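Local atomic coordinates of periplasmic protein-probably involved in high-affinity Fe2+ transport (Escherichia coli F11, PDB entry 5I0Y), a protein that probably takes part in high-affinity iron(II) uptake in the periplasm, using a copper site that is required for iron transport. Residues A47-V52 and P66-S71. The protein carries 1 engineered substitution. Numbering follows the deposited sequence.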
# COMPACT_ATOMS: atom_id res chain seq x y z
N ALA B 47 -1.15 -11.58 -6.83
CA ALA B 47 -0.23 -10.83 -7.67
C ALA B 47 0.90 -10.32 -6.81
O ALA B 47 0.66 -9.64 -5.81
CB ALA B 47 -0.95 -9.68 -8.34
N ASP B 48 2.12 -10.71 -7.17
CA ASP B 48 3.33 -10.23 -6.50
C ASP B 48 3.96 -9.20 -7.40
O ASP B 48 4.39 -9.51 -8.51
CB ASP B 48 4.32 -11.37 -6.28
CG ASP B 48 4.01 -12.15 -5.04
OD1 ASP B 48 3.16 -11.69 -4.25
OD2 ASP B 48 4.65 -13.22 -4.86
N ILE B 49 4.00 -7.97 -6.91
CA ILE B 49 4.44 -6.84 -7.73
C ILE B 49 5.37 -5.92 -6.94
O ILE B 49 4.99 -5.35 -5.92
CB ILE B 49 3.24 -6.05 -8.28
CG1 ILE B 49 2.33 -6.96 -9.13
CG2 ILE B 49 3.73 -4.86 -9.10
CD1 ILE B 49 0.97 -6.38 -9.43
N HIS B 50 6.59 -5.78 -7.45
CA HIS B 50 7.62 -4.94 -6.81
C HIS B 50 8.41 -4.17 -7.82
O HIS B 50 8.54 -4.61 -8.96
CB HIS B 50 8.56 -5.82 -5.99
CG HIS B 50 7.83 -6.58 -4.93
ND1 HIS B 50 7.16 -7.73 -5.19
CD2 HIS B 50 7.64 -6.32 -3.58
CE1 HIS B 50 6.58 -8.17 -4.06
NE2 HIS B 50 6.85 -7.29 -3.09
N ALA B 51 8.91 -3.00 -7.43
CA ALA B 51 9.76 -2.23 -8.32
C ALA B 51 11.01 -3.01 -8.67
O ALA B 51 11.51 -3.78 -7.85
CB ALA B 51 10.16 -0.92 -7.67
N VAL B 52 11.52 -2.77 -9.87
CA VAL B 52 12.90 -3.15 -10.20
C VAL B 52 13.76 -1.90 -10.27
O VAL B 52 13.23 -0.77 -10.24
CB VAL B 52 13.00 -4.02 -11.49
CG1 VAL B 52 12.33 -5.38 -11.26
CG2 VAL B 52 12.44 -3.29 -12.70
N PRO B 66 2.26 -0.11 -4.00
CA PRO B 66 0.96 0.00 -3.31
C PRO B 66 -0.09 0.71 -4.15
O PRO B 66 0.24 1.30 -5.19
CB PRO B 66 1.33 0.85 -2.09
CG PRO B 66 2.32 1.84 -2.64
CD PRO B 66 3.11 1.06 -3.69
N TYR B 67 -1.34 0.61 -3.72
CA TYR B 67 -2.47 1.35 -4.33
C TYR B 67 -2.81 0.94 -5.75
O TYR B 67 -3.47 1.69 -6.47
CB TYR B 67 -2.28 2.88 -4.21
CG TYR B 67 -2.28 3.31 -2.78
CD1 TYR B 67 -3.47 3.59 -2.11
CD2 TYR B 67 -1.08 3.43 -2.08
CE1 TYR B 67 -3.46 3.98 -0.77
CE2 TYR B 67 -1.07 3.82 -0.75
CZ TYR B 67 -2.25 4.08 -0.11
OH TYR B 67 -2.17 4.46 1.21
N LEU B 68 -2.42 -0.27 -6.15
CA LEU B 68 -2.82 -0.75 -7.47
C LEU B 68 -4.27 -1.25 -7.45
O LEU B 68 -4.81 -1.60 -6.41
CB LEU B 68 -1.90 -1.88 -7.94
CG LEU B 68 -0.44 -1.47 -8.15
CD1 LEU B 68 0.40 -2.68 -8.53
CD2 LEU B 68 -0.28 -0.37 -9.19
N THR B 69 -4.90 -1.28 -8.63
CA THR B 69 -6.21 -1.88 -8.81
C THR B 69 -6.01 -3.01 -9.81
O THR B 69 -5.53 -2.79 -10.93
CB THR B 69 -7.19 -0.84 -9.35
OG1 THR B 69 -7.23 0.24 -8.40
CG2 THR B 69 -8.59 -1.45 -9.50
N ILE B 70 -6.39 -4.21 -9.41
CA ILE B 70 -6.08 -5.39 -10.19
C ILE B 70 -7.26 -6.32 -10.24
O ILE B 70 -7.81 -6.70 -9.19
CB ILE B 70 -4.86 -6.16 -9.65
CG1 ILE B 70 -3.68 -5.21 -9.46
CG2 ILE B 70 -4.48 -7.31 -10.59
CD1 ILE B 70 -2.49 -5.86 -8.80
N SER B 71 -7.65 -6.67 -11.46
CA SER B 71 -8.63 -7.73 -11.68
C SER B 71 -7.97 -8.85 -12.48
O SER B 71 -6.87 -8.68 -12.99
CB SER B 71 -9.90 -7.22 -12.38
OG SER B 71 -9.62 -6.77 -13.68
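I49 and I70 meet tip to tip across the interior of the beta sandwich, CD1 of I49 lying 3.6 Å from CD1 of I70. Around this point the methyl groups interlock. The end of I70 rests in the shallow dent where I49 CD1 and the low bump of A47 adjoin, its CD1 4.1 Å from A47 CB. In return, the tip of I49 settles over the notch where the ends of I70 and L68 come together, and reaches CD1 of L68 at 3.9 Å from its own CD1. L68 CD1 also approaches the second branch of I49, at 4.0 Å from CG2, so one leucine methyl sits in the fork of the isoleucine. Torsions set this fork: I49 CG1 is anti to the carbonyl carbon (chi1 -59°) and the chain then runs on extended to CD1, while CG2 takes the place anti to the backbone N. I70 is likewise extended beyond CB (chi2 174°), which carries its CD1 across to the facing strand. The backbones stay well apart, with A47 and I70 8.4 Å from CA to CA, and strands 95-102 and 82-92 lie between theirs in the sheet order. F87 and Y114 pack on both A47 and I70, M17 and L19 on I49, and P119 on L68, whose backbone N is hydrogen-bonded to the hydroxyl of Y98. The side chain of A47 is about 10 Å from a bound copper(II) ion; H44 of the site belongs to the same strand, 43-51. All four touching residues are buried, and the segments meet solely through aliphatic carbon: cohesion here comes from van der Waals fit and exclusion of water, and side-chain shape rather than polar pairing defines the match.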